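Local coordinates for protein pollen allergen Phl p 6 (Phleum pratense, PDB 6TRK) that is of unknown biochemical function but acts as a timothy grass pollen allergen, here in a variant engineered for a more stable fold, at residues 5-10 / 54-59; 65-70 / 84-89; 19-24 / 35-40. The protein carries 1 engineered substitution. All coordinates share one frame; numbering follows the deposited sequence. Where two conformers were deposited one is given.

Contact 1: 5-10 / 54-59; sequences TEEQKL and SKAPQL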
ATOM      1  N   THR A   5       6.500  18.463  -0.485  1.00 29.29           N
ATOM      2  CA  THR A   5       5.053  18.646  -0.482  1.00 23.25           C
ATOM      3  C   THR A   5       4.397  17.736  -1.518  1.00 30.50           C
ATOM      4  O   THR A   5       3.320  17.171  -1.273  1.00 27.28           O
ATOM      5  CB  THR A   5       4.688  20.101  -0.746  1.00 39.62           C
ATOM      6  OG1 THR A   5       5.179  20.922   0.322  1.00 36.44           O
ATOM      7  CG2 THR A   5       3.179  20.254  -0.820  1.00 31.83           C
ATOM      8  N   GLU A   6       5.023  17.587  -2.685  1.00 25.93           N
ATOM      9  CA  GLU A   6       4.449  16.706  -3.700  1.00 26.25           C
ATOM     10  C   GLU A   6       4.554  15.238  -3.274  1.00 22.70           C
ATOM     11  O   GLU A   6       3.594  14.466  -3.464  1.00 23.36           O
ATOM     12  CB  GLU A   6       5.124  16.942  -5.057  1.00 24.55           C
ATOM     13  CG  GLU A   6       4.565  16.076  -6.196  1.00 59.63           C
ATOM     14  CD  GLU A   6       3.060  16.228  -6.391  1.00114.10           C
ATOM     15  OE1 GLU A   6       2.326  15.205  -6.349  1.00 31.28           O
ATOM     16  OE2 GLU A   6       2.614  17.373  -6.593  1.00 42.50           O
ATOM     17  N   GLU A   7       5.692  14.838  -2.695  1.00 23.68           N
ATOM     18  CA  GLU A   7       5.828  13.475  -2.184  1.00 22.37           C
ATOM     19  C   GLU A   7       4.747  13.168  -1.149  1.00 25.14           C
ATOM     20  O   GLU A   7       4.151  12.088  -1.167  1.00 21.88           O
ATOM     21  CB  GLU A   7       7.213  13.247  -1.579  1.00 21.04           C
ATOM     22  CG  GLU A   7       8.341  13.386  -2.574  1.00 26.19           C
ATOM     23  CD  GLU A   7       9.729  13.319  -1.932  1.00 42.20           C
ATOM     24  OE1 GLU A   7       9.823  13.195  -0.690  1.00 36.98           O
ATOM     25  OE2 GLU A   7      10.720  13.405  -2.679  1.00 42.92           O
ATOM     26  N   GLN A   8       4.484  14.096  -0.233  1.00 22.38           N
ATOM     27  CA  GLN A   8       3.479  13.833   0.799  1.00 19.50           C
ATOM     28  C   GLN A   8       2.089  13.650   0.199  1.00 18.50           C
ATOM     29  O   GLN A   8       1.318  12.784   0.655  1.00 22.80           O
ATOM     30  CB  GLN A   8       3.479  14.967   1.820  1.00 27.50           C
ATOM     31  CG  GLN A   8       4.580  14.871   2.864  1.00 38.30           C
ATOM     32  N   LYS A   9       1.731  14.474  -0.797  1.00 21.37           N
ATOM     33  CA  LYS A   9       0.455  14.299  -1.473  1.00 20.87           C
ATOM     34  C   LYS A   9       0.346  12.927  -2.134  1.00 20.43           C
ATOM     35  O   LYS A   9      -0.702  12.284  -2.080  1.00 22.34           O
ATOM     36  CB  LYS A   9       0.260  15.375  -2.545  1.00 33.53           C
ATOM     37  CG  LYS A   9      -0.149  16.738  -2.036  1.00 60.98           C
ATOM     38  N   LEU A  10       1.410  12.488  -2.800  1.00 18.75           N
ATOM     39  CA  LEU A  10       1.371  11.175  -3.443  1.00 18.09           C
ATOM     40  C   LEU A  10       1.257  10.061  -2.410  1.00 18.40           C
ATOM     41  O   LEU A  10       0.492   9.100  -2.604  1.00 16.42           O
ATOM     42  CB  LEU A  10       2.604  10.987  -4.329  1.00 17.38           C
ATOM     43  CG  LEU A  10       2.670  11.887  -5.573  1.00 19.91           C
ATOM     44  CD1 LEU A  10       4.065  11.998  -6.135  1.00 20.90           C
ATOM     45  CD2 LEU A  10       1.729  11.371  -6.647  1.00 29.40           C
ATOM     46  N   SER A  54       5.642  10.945 -12.945  1.00 24.47           N
ATOM     47  CA  SER A  54       5.527  12.266 -13.566  1.00 25.40           C
ATOM     48  C   SER A  54       5.982  13.391 -12.628  1.00 31.74           C
ATOM     49  O   SER A  54       6.804  14.232 -13.016  1.00 33.13           O
ATOM     50  CB  SER A  54       4.079  12.493 -14.009  1.00 32.10           C
ATOM     51  OG  SER A  54       3.921  13.795 -14.519  1.00 48.09           O
ATOM     52  N   LYS A  55       5.478  13.408 -11.389  1.00 26.19           N
ATOM     53  CA  LYS A  55       5.609  14.553 -10.496  1.00 25.63           C
ATOM     54  C   LYS A  55       6.710  14.440  -9.443  1.00 28.20           C
ATOM     55  O   LYS A  55       7.104  15.462  -8.879  1.00 29.77           O
ATOM     56  CB  LYS A  55       4.276  14.792  -9.768  1.00 24.61           C
ATOM     57  CG  LYS A  55       3.121  15.090 -10.683  1.00 27.69           C
ATOM     58  CD  LYS A  55       1.816  15.171  -9.930  1.00 47.30           C
ATOM     59  CE  LYS A  55       0.709  15.673 -10.822  1.00 57.37           C
ATOM     60  NZ  LYS A  55      -0.541  14.964 -10.482  1.00 80.38           N
ATOM     61  N   ALA A  56       7.178  13.233  -9.113  1.00 25.91           N
ATOM     62  CA  ALA A  56       8.151  13.087  -8.037  1.00 21.61           C
ATOM     63  C   ALA A  56       8.917  11.790  -8.220  1.00 25.91           C
ATOM     64  O   ALA A  56       8.823  10.870  -7.390  1.00 23.88           O
ATOM     65  CB  ALA A  56       7.471  13.104  -6.673  1.00 25.04           C
ATOM     66  N   PRO A  57       9.675  11.676  -9.302  1.00 24.27           N
ATOM     67  CA  PRO A  57      10.318  10.397  -9.612  1.00 26.12           C
ATOM     68  C   PRO A  57      11.270   9.910  -8.539  1.00 29.75           C
ATOM     69  O   PRO A  57      11.531   8.705  -8.487  1.00 25.04           O
ATOM     70  CB  PRO A  57      11.044  10.667 -10.941  1.00 35.62           C
ATOM     71  CG  PRO A  57      11.007  12.162 -11.139  1.00 31.55           C
ATOM     72  CD  PRO A  57       9.850  12.686 -10.364  1.00 34.43           C
ATOM     73  N   GLN A  58      11.778  10.797  -7.671  1.00 26.91           N
ATOM     74  CA  GLN A  58      12.625  10.369  -6.568  1.00 26.61           C
ATOM     75  C   GLN A  58      11.878   9.488  -5.573  1.00 25.53           C
ATOM     76  O   GLN A  58      12.502   8.744  -4.815  1.00 25.90           O
ATOM     77  CB  GLN A  58      13.191  11.606  -5.850  1.00 33.11           C
ATOM     78  CG  GLN A  58      12.148  12.428  -5.105  1.00 28.22           C
ATOM     79  CD  GLN A  58      11.378  13.461  -5.970  1.00 22.00           C
ATOM     80  OE1 GLN A  58      11.462  13.496  -7.220  1.00 23.81           O
ATOM     81  NE2 GLN A  58      10.616  14.315  -5.292  1.00 32.50           N
ATOM     82  N   LEU A  59      10.549   9.571  -5.545  1.00 21.11           N
ATOM     83  CA  LEU A  59       9.759   8.744  -4.635  1.00 20.66           C
ATOM     84  C   LEU A  59       9.562   7.331  -5.162  1.00 19.63           C
ATOM     85  O   LEU A  59       9.205   6.431  -4.397  1.00 18.08           O
ATOM     86  CB  LEU A  59       8.408   9.415  -4.414  1.00 20.01           C
ATOM     87  CG  LEU A  59       7.400   8.837  -3.425  1.00 25.51           C
ATOM     88  CD1 LEU A  59       7.979   8.861  -2.033  1.00 34.71           C
ATOM     89  CD2 LEU A  59       6.126   9.644  -3.480  1.00 23.66           C
TER
HETATM   90  O   HOH W   1      -0.168  14.584  -7.138  1.00 36.12           O
HETATM   91  O   HOH W   2      11.944  10.822  -2.125  1.00 40.92           O

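Contact 2: 65-70 / 84-89; sequences EVYNAA and EAFVLH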
ATOM      1  N   GLU A  65       9.623  -0.240  -3.029  1.00 12.08           N
ATOM      2  CA  GLU A  65       9.969  -1.033  -1.859  1.00 13.22           C
ATOM      3  C   GLU A  65       8.754  -1.348  -0.984  1.00 11.60           C
ATOM      4  O   GLU A  65       8.651  -2.446  -0.413  1.00 13.41           O
ATOM      5  CB  GLU A  65      11.054  -0.310  -1.056  1.00 12.17           C
ATOM      6  CG  GLU A  65      11.406  -0.997   0.252  1.00 13.21           C
ATOM      7  CD  GLU A  65      12.045  -2.383   0.145  1.00 14.86           C
ATOM      8  OE1 GLU A  65      12.572  -2.747  -0.938  1.00 16.86           O
ATOM      9  OE2 GLU A  65      12.063  -3.114   1.183  1.00 13.23           O
ATOM     10  N   VAL A  66       7.858  -0.372  -0.796  1.00 11.81           N
ATOM     11  CA  VAL A  66       6.633  -0.612  -0.028  1.00 11.36           C
ATOM     12  C   VAL A  66       5.813  -1.721  -0.689  1.00 12.28           C
ATOM     13  O   VAL A  66       5.342  -2.658  -0.025  1.00 11.63           O
ATOM     14  CB  VAL A  66       5.811   0.688   0.071  1.00 12.44           C
ATOM     15  CG1 VAL A  66       4.470   0.484   0.742  1.00 13.09           C
ATOM     16  CG2 VAL A  66       6.586   1.769   0.787  1.00 14.35           C
ATOM     17  N   TYR A  67       5.617  -1.624  -2.006  0.52 13.96           N
ATOM     18  CA  TYR A  67       4.846  -2.653  -2.698  0.52 13.81           C
ATOM     19  C   TYR A  67       5.545  -4.004  -2.599  0.52 11.68           C
ATOM     20  O   TYR A  67       4.914  -5.016  -2.279  0.52 19.14           O
ATOM     21  CB  TYR A  67       4.625  -2.280  -4.159  0.52 17.41           C
ATOM     22  CG  TYR A  67       3.911  -3.359  -4.941  0.52 10.39           C
ATOM     23  CD1 TYR A  67       2.547  -3.534  -4.825  0.52 14.53           C
ATOM     24  CD2 TYR A  67       4.616  -4.209  -5.780  0.52 35.34           C
ATOM     25  CE1 TYR A  67       1.888  -4.535  -5.545  0.52 13.17           C
ATOM     26  CE2 TYR A  67       3.985  -5.204  -6.484  0.52 25.51           C
ATOM     27  CZ  TYR A  67       2.625  -5.365  -6.362  0.52 20.50           C
ATOM     28  OH  TYR A  67       1.995  -6.361  -7.080  0.52 25.77           O
ATOM     29  N   ASN A  68       6.863  -4.031  -2.844  1.00 13.72           N
ATOM     30  CA  ASN A  68       7.568  -5.304  -2.761  1.00 14.99           C
ATOM     31  C   ASN A  68       7.467  -5.899  -1.366  1.00 10.17           C
ATOM     32  O   ASN A  68       7.293  -7.115  -1.199  1.00 12.47           O
ATOM     33  CB  ASN A  68       9.029  -5.100  -3.183  1.00 13.63           C
ATOM     34  CG  ASN A  68       9.163  -4.851  -4.688  1.00 18.56           C
ATOM     35  OD1 ASN A  68       8.306  -5.284  -5.469  1.00 19.06           O
ATOM     36  ND2 ASN A  68      10.219  -4.141  -5.100  1.00 19.22           N
ATOM     37  N   ALA A  69       7.621  -5.074  -0.344  1.00 12.93           N
ATOM     38  CA  ALA A  69       7.510  -5.597   1.018  1.00 12.49           C
ATOM     39  C   ALA A  69       6.179  -6.322   1.215  1.00 12.65           C
ATOM     40  O   ALA A  69       6.107  -7.420   1.792  1.00 11.84           O
ATOM     41  CB  ALA A  69       7.623  -4.450   2.024  1.00 11.42           C
ATOM     42  N   ALA A  70       5.102  -5.680   0.758  1.00  9.91           N
ATOM     43  CA  ALA A  70       3.765  -6.226   0.934  1.00 12.78           C
ATOM     44  C   ALA A  70       3.497  -7.438   0.048  1.00 11.43           C
ATOM     45  O   ALA A  70       2.981  -8.451   0.527  1.00 11.02           O
ATOM     46  CB  ALA A  70       2.742  -5.123   0.638  1.00 11.67           C
ATOM     47  N   GLU A  84      -4.022 -10.416   5.264  1.00 14.02           N
ATOM     48  CA  GLU A  84      -3.496  -9.644   6.396  1.00 16.88           C
ATOM     49  C   GLU A  84      -1.988  -9.429   6.297  1.00 13.79           C
ATOM     50  O   GLU A  84      -1.505  -8.364   6.692  1.00 14.93           O
ATOM     51  CB  GLU A  84      -3.872 -10.317   7.696  1.00 18.41           C
ATOM     52  CG  GLU A  84      -5.413 -10.339   7.927  1.00 31.42           C
ATOM     53  CD  GLU A  84      -6.045  -8.949   8.134  1.00 46.43           C
ATOM     54  OE1 GLU A  84      -5.343  -7.995   8.547  1.00 41.44           O
ATOM     55  OE2 GLU A  84      -7.264  -8.815   7.897  1.00 54.50           O
ATOM     56  N   ALA A  85      -1.246 -10.370   5.698  1.00 12.79           N
ATOM     57  CA  ALA A  85       0.183 -10.154   5.511  1.00 12.43           C
ATOM     58  C   ALA A  85       0.452  -8.977   4.588  1.00 15.58           C
ATOM     59  O   ALA A  85       1.344  -8.164   4.848  1.00 14.71           O
ATOM     60  CB  ALA A  85       0.867 -11.393   4.945  1.00 13.40           C
ATOM     61  N   PHE A  86      -0.307  -8.869   3.490  1.00 12.01           N
ATOM     62  CA  PHE A  86      -0.138  -7.711   2.625  1.00 11.82           C
ATOM     63  C   PHE A  86      -0.436  -6.401   3.356  1.00 11.53           C
ATOM     64  O   PHE A  86       0.368  -5.443   3.311  1.00 10.77           O
ATOM     65  CB  PHE A  86      -1.049  -7.822   1.393  1.00 12.19           C
ATOM     66  CG  PHE A  86      -0.709  -6.813   0.309  1.00 10.91           C
ATOM     67  CD1 PHE A  86      -1.048  -5.479   0.427  1.00  9.36           C
ATOM     68  CD2 PHE A  86      -0.047  -7.210  -0.848  1.00 10.41           C
ATOM     69  CE1 PHE A  86      -0.724  -4.548  -0.535  1.00 12.15           C
ATOM     70  CE2 PHE A  86       0.234  -6.275  -1.853  1.00 11.80           C
ATOM     71  CZ  PHE A  86      -0.099  -4.947  -1.681  1.00 13.34           C
ATOM     72  N   VAL A  87      -1.612  -6.325   3.980  1.00 12.28           N
ATOM     73  CA  VAL A  87      -2.090  -5.112   4.618  1.00 12.22           C
ATOM     74  C   VAL A  87      -1.132  -4.655   5.704  1.00 10.91           C
ATOM     75  O   VAL A  87      -0.799  -3.474   5.782  1.00 11.98           O
ATOM     76  CB  VAL A  87      -3.495  -5.352   5.184  1.00 12.59           C
ATOM     77  CG1 VAL A  87      -3.927  -4.206   6.094  1.00 22.63           C
ATOM     78  CG2 VAL A  87      -4.499  -5.514   4.043  1.00 16.12           C
ATOM     79  N   LEU A  88      -0.657  -5.597   6.525  1.00 10.93           N
ATOM     80  CA  LEU A  88       0.257  -5.236   7.603  1.00 13.53           C
ATOM     81  C   LEU A  88       1.541  -4.638   7.054  1.00 11.86           C
ATOM     82  O   LEU A  88       2.030  -3.615   7.549  1.00 12.46           O
ATOM     83  CB  LEU A  88       0.537  -6.465   8.470  1.00 12.99           C
ATOM     84  CG  LEU A  88       1.589  -6.321   9.539  1.00 16.77           C
ATOM     85  CD1 LEU A  88       1.127  -5.336  10.578  1.00 17.65           C
ATOM     86  CD2 LEU A  88       1.835  -7.661  10.200  1.00 20.45           C
ATOM     87  N   HIS A  89       2.150  -5.286   6.066  1.00 11.63           N
ATOM     88  CA  HIS A  89       3.462  -4.800   5.634  1.00 11.97           C
ATOM     89  C   HIS A  89       3.355  -3.578   4.735  1.00 12.54           C
ATOM     90  O   HIS A  89       4.218  -2.688   4.793  1.00 12.34           O
ATOM     91  CB  HIS A  89       4.233  -5.926   4.965  1.00  8.36           C
ATOM     92  CG  HIS A  89       4.603  -7.011   5.924  1.00 12.50           C
ATOM     93  ND1 HIS A  89       3.759  -8.062   6.241  1.00 12.91           N
ATOM     94  CD2 HIS A  89       5.697  -7.159   6.703  1.00 12.12           C
ATOM     95  CE1 HIS A  89       4.334  -8.826   7.149  1.00 14.01           C
ATOM     96  NE2 HIS A  89       5.514  -8.295   7.456  1.00 13.16           N
TER

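Contact 3: 19-24 / 35-40; sequences RAAMAT and KTFEAA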
ATOM      1  N   ARG A  19      -6.729   1.998   1.100  1.00 11.94           N
ATOM      2  CA  ARG A  19      -7.896   1.804   1.967  1.00 11.50           C
ATOM      3  C   ARG A  19      -9.139   1.443   1.154  1.00 12.06           C
ATOM      4  O   ARG A  19      -9.945   0.604   1.572  1.00 14.08           O
ATOM      5  CB  ARG A  19      -8.170   3.067   2.795  1.00 16.12           C
ATOM      6  CG  ARG A  19      -7.108   3.413   3.812  1.00 18.88           C
ATOM      7  CD  ARG A  19      -7.617   4.539   4.723  1.00 23.69           C
ATOM      8  NE  ARG A  19      -7.650   5.856   4.082  1.00 24.86           N
ATOM      9  CZ  ARG A  19      -6.635   6.717   4.086  1.00 49.24           C
ATOM     10  NH1 ARG A  19      -5.479   6.398   4.675  1.00 28.39           N
ATOM     11  NH2 ARG A  19      -6.769   7.889   3.483  1.00 24.06           N
ATOM     12  N   ALA A  20      -9.308   2.064  -0.016  1.00 12.84           N
ATOM     13  CA  ALA A  20     -10.432   1.699  -0.895  1.00 13.78           C
ATOM     14  C   ALA A  20     -10.316   0.254  -1.368  1.00 15.99           C
ATOM     15  O   ALA A  20     -11.297  -0.477  -1.412  1.00 13.29           O
ATOM     16  CB  ALA A  20     -10.491   2.676  -2.070  1.00 14.27           C
ATOM     17  N   ALA A  21      -9.111  -0.210  -1.678  1.00 12.28           N
ATOM     18  CA  ALA A  21      -8.987  -1.619  -2.042  1.00 11.81           C
ATOM     19  C   ALA A  21      -9.351  -2.549  -0.890  1.00 13.83           C
ATOM     20  O   ALA A  21      -9.985  -3.600  -1.093  1.00 15.04           O
ATOM     21  CB  ALA A  21      -7.562  -1.877  -2.529  1.00 11.04           C
ATOM     22  N   MET A  22      -8.946  -2.201   0.327  0.54 13.33           N
ATOM     23  CA  MET A  22      -9.341  -3.016   1.471  0.54 13.31           C
ATOM     24  C   MET A  22     -10.859  -3.082   1.594  0.54 17.86           C
ATOM     25  O   MET A  22     -11.421  -4.137   1.909  0.54 14.10           O
ATOM     26  CB  MET A  22      -8.719  -2.439   2.738  0.54 10.98           C
ATOM     27  CG  MET A  22      -7.206  -2.582   2.769  0.54 51.57           C
ATOM     28  SD  MET A  22      -6.446  -1.866   4.232  0.54 16.77           S
ATOM     29  CE  MET A  22      -7.145  -2.908   5.519  0.54 18.06           C
ATOM     30  N   ALA A  23     -11.540  -1.966   1.323  1.00 14.60           N
ATOM     31  CA  ALA A  23     -13.001  -1.940   1.461  1.00 16.13           C
ATOM     32  C   ALA A  23     -13.687  -2.953   0.547  1.00 17.33           C
ATOM     33  O   ALA A  23     -14.778  -3.433   0.870  1.00 16.37           O
ATOM     34  CB  ALA A  23     -13.516  -0.537   1.179  1.00 14.40           C
ATOM     35  N   THR A  24     -13.054  -3.318  -0.572  1.00 15.25           N
ATOM     36  CA  THR A  24     -13.694  -4.261  -1.482  1.00 16.22           C
ATOM     37  C   THR A  24     -13.779  -5.674  -0.920  1.00 21.14           C
ATOM     38  O   THR A  24     -14.508  -6.503  -1.485  1.00 18.32           O
ATOM     39  CB  THR A  24     -12.998  -4.311  -2.844  1.00 12.25           C
ATOM     40  OG1 THR A  24     -11.709  -4.953  -2.725  1.00 16.87           O
ATOM     41  CG2 THR A  24     -12.897  -2.940  -3.454  1.00 13.98           C
ATOM     42  N   LYS A  35      -7.470 -12.180  -3.386  1.00 15.51           N
ATOM     43  CA  LYS A  35      -7.589 -12.009  -4.832  1.00 17.93           C
ATOM     44  C   LYS A  35      -8.429 -10.791  -5.180  1.00 18.10           C
ATOM     45  O   LYS A  35      -8.117 -10.067  -6.133  1.00 15.34           O
ATOM     46  CB  LYS A  35      -8.181 -13.265  -5.456  1.00 21.53           C
ATOM     47  CG  LYS A  35      -8.264 -13.268  -6.963  1.00 44.88           C
ATOM     48  CD  LYS A  35      -9.153 -14.423  -7.521  1.00 60.70           C
ATOM     49  CE  LYS A  35      -9.454 -15.567  -6.521  1.00128.51           C
ATOM     50  NZ  LYS A  35     -10.808 -15.506  -5.839  1.00 34.48           N
ATOM     51  N   THR A  36      -9.503 -10.551  -4.410  1.00 16.30           N
ATOM     52  CA  THR A  36     -10.353  -9.384  -4.620  1.00 14.75           C
ATOM     53  C   THR A  36      -9.596  -8.097  -4.323  1.00 14.82           C
ATOM     54  O   THR A  36      -9.605  -7.148  -5.125  1.00 13.20           O
ATOM     55  CB  THR A  36     -11.605  -9.512  -3.743  1.00 16.34           C
ATOM     56  OG1 THR A  36     -12.403 -10.653  -4.160  1.00 17.41           O
ATOM     57  CG2 THR A  36     -12.444  -8.242  -3.774  1.00 19.43           C
ATOM     58  N   PHE A  37      -8.922  -8.055  -3.173  1.00 14.78           N
ATOM     59  CA  PHE A  37      -8.140  -6.881  -2.800  1.00 13.82           C
ATOM     60  C   PHE A  37      -7.066  -6.584  -3.846  1.00 11.32           C
ATOM     61  O   PHE A  37      -6.874  -5.436  -4.275  1.00 13.93           O
ATOM     62  CB  PHE A  37      -7.480  -7.122  -1.422  1.00 15.07           C
ATOM     63  CG  PHE A  37      -6.333  -6.210  -1.155  1.00 13.71           C
ATOM     64  CD1 PHE A  37      -6.545  -4.946  -0.655  1.00 13.25           C
ATOM     65  CD2 PHE A  37      -5.042  -6.579  -1.444  1.00 12.37           C
ATOM     66  CE1 PHE A  37      -5.506  -4.072  -0.424  1.00 14.01           C
ATOM     67  CE2 PHE A  37      -3.981  -5.688  -1.259  1.00 12.44           C
ATOM     68  CZ  PHE A  37      -4.210  -4.456  -0.740  1.00 13.54           C
ATOM     69  N   GLU A  38      -6.341  -7.620  -4.250  1.00 12.98           N
ATOM     70  CA  GLU A  38      -5.216  -7.428  -5.143  1.00 16.15           C
ATOM     71  C   GLU A  38      -5.661  -6.880  -6.491  1.00 14.10           C
ATOM     72  O   GLU A  38      -4.990  -6.010  -7.067  1.00 15.32           O
ATOM     73  CB  GLU A  38      -4.467  -8.739  -5.312  1.00 17.16           C
ATOM     74  CG  GLU A  38      -3.098  -8.546  -5.892  1.00 28.99           C
ATOM     75  CD  GLU A  38      -3.102  -8.547  -7.399  1.00 42.60           C
ATOM     76  OE1 GLU A  38      -2.102  -8.087  -7.989  1.00 37.72           O
ATOM     77  OE2 GLU A  38      -4.107  -8.996  -7.993  1.00 37.19           O
ATOM     78  N   ALA A  39      -6.793  -7.362  -7.007  1.00 14.97           N
ATOM     79  CA  ALA A  39      -7.310  -6.844  -8.268  1.00 16.99           C
ATOM     80  C   ALA A  39      -7.715  -5.382  -8.155  1.00 18.70           C
ATOM     81  O   ALA A  39      -7.475  -4.593  -9.077  1.00 18.65           O
ATOM     82  CB  ALA A  39      -8.489  -7.690  -8.721  1.00 17.11           C
ATOM     83  N   ALA A  40      -8.319  -5.004  -7.039  1.00 17.16           N
ATOM     84  CA  ALA A  40      -8.689  -3.611  -6.855  1.00 13.84           C
ATOM     85  C   ALA A  40      -7.463  -2.749  -6.607  1.00 16.16           C
ATOM     86  O   ALA A  40      -7.360  -1.626  -7.127  1.00 15.03           O
ATOM     87  CB  ALA A  40      -9.677  -3.483  -5.686  1.00 16.29           C
TER

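Contact 1: 5-10 / 54-59
Glu7 and Ala56 mark the closest backbone approach, with their CA atoms 6.3 Å apart. Segment 5-10 is regular helix within helix 2-23, whereas 54-59 carries the last residues of helix 30-55 into a turn. Ala56 is the first residue to leave helical geometry, and the backbone hydrogen bond from Leu59 N to Ala56 O, 2.8 Å, closes the turn that follows. One turn on from Glu6, Leu10 reaches into this bend: its CD1 lies 3.6 Å from Ala56 CB, while its CB meets Leu59 CD2, the two leucines passing head to tail. Leu10 also packs on Asp51 and Ala52. In this all-helical bundle the contact thus lays the beginning of the first helix against the connection between helices 30-55 and 60-76, where a small Ala56 leaves room for the branched leucine. Polar residues suit the outer side. Gln58, its chain bent at chi2 (-84°), sends NE2 to Glu7 OE2 at 2.8 Å. The bond runs in the amide plane to the anti lone pair of the carboxylate, although the two planes are 51° apart. A water donates to the same OE2. Glu6, bent at chi2, passes at a slant over Lys55, Glu6 CG 3.8 Å from Lys55 CB. Glu6 OE1 and Lys55 NZ stay 5.0 Å apart, too far for a salt bridge, though the opposite charges may still attract weakly; a water donating to OE1 reaches NZ only weakly.

Contact 2: 65-70 / 84-89
Ala70 sets its methyl squarely over one face of the Phe86 ring, in a CH-pi contact with CB 3.5 Å from the ring centroid and only 4° off the normal. All six ring carbons are therefore nearly equidistant from that methyl. The ring lies there because Phe86 CG is anti to the backbone N (chi1 -167°), which carries the phenyl group across toward helix 60-76. The same ring brings CD2 to 3.5 Å from Ala70 O. Alanine suits the place: it has no bulk beyond CB, which lets the CA atoms of Ala70 and Phe86 come to 4.5 Å, in keeping with segment axes 8.6 Å apart. The segments 65-70 and 84-89 run roughly antiparallel, at 150°, as neighbours in the helical bundle. Beyond the pair, Phe86 makes edge-to-face contacts with Phe37 and Phe41, so the alanine covers one side of an aromatic cluster in the core.

One turn further along, His89 lays its CB against Ala69 O, at 4.0 Å, and against Ala70 CA, its imidazole turned back along its own helix. There ND1 donates to Ala85 O at 2.8 Å, with the acceptor in the ring plane, and His89 N donates to that carbonyl as well. Between the two segments no hydrogen bond forms and the side-chain contacts are mostly apolar, so the pair probably relies on close fit, dispersion and the burial of apolar surface; the internal bond implies a proton on ND1 and helps to hold the imidazole's rotation.

Contact 3: 19-24 / 35-40
Phe37 turns its CG anti to the backbone N (chi1 161°), carrying its ring across to Ala21 and Met22, and Thr24 puts OG1 in the cleft between its backbone N and carbonyl carbon (chi1 71°), where it can reach back to Ala21 O. The phenyl edge meets the backbone of the opposing helix: Met22 N lies near the ring plane, 3.8 Å from Phe37 CD1. Ala21 CB comes in obliquely, 3.7 Å from Phe37 CE1, and in the modelled one of its two conformers Met22 runs alongside the phenylalanine, pointing the same way. A flat, wide ring beside a small methyl gives a close fit where two helices meet, and Ala40 extends it, its CB 4.1 Å from that of Ala21.

Toward the loop that follows 19-24, two threonines face each other. Thr24 OG1 donates to Ala21 O at 2.7 Å, in the carbonyl plane, and Thr24 N binds the same oxygen, so a single carbonyl is gripped twice by one residue. With its proton given to Ala21 O, OG1 can probably tolerate an apolar neighbour, and Thr36 CG2 lies 3.5 Å from it, the two threonine side chains running in opposing senses. Thr36 is likewise suited to its place, since its own hydroxyl bonds back to Asp32 O and its methyl is left for the interface. Thr24 CG2 adds a touch on Ala40 CB.

Outside the pair, Tyr83 and Phe86 meet the Phe37 ring edge-to-face, and Met22 leans on Val87 of helix 82-98. With the axes of 19-23 and 35-40 8.3 Å apart at 144°, the two segments form the loop-proximal part of an alpha-alpha hairpin, whose inner face joins the aromatic core of a four-helix bundle.

In the fold
Contacts 1 and 3 both join helix 2-23 to helix 30-55, but at opposite sides of the chain's centre, with their own centres 23 Å apart; contact 3 is nested inside the loop that contact 1 closes. Contact 2 pairs the following two helices. It touches contact 3 directly: Phe86 CD1 lies 3.4 Å from Phe37 CE2, and Val87 CG1 is 3.5 Å from the Met22 CE of the modelled conformer, joining the two hairpins in one core. Contact 1 stands apart, about 7 Å from contact 2 at the nearest atoms. Glu92 and His104 bind a zinc ion; a bound zinc lies about 7 Å from the side chain of His89 in contact 2, and one about 14 Å from that of Met22 in contact 3.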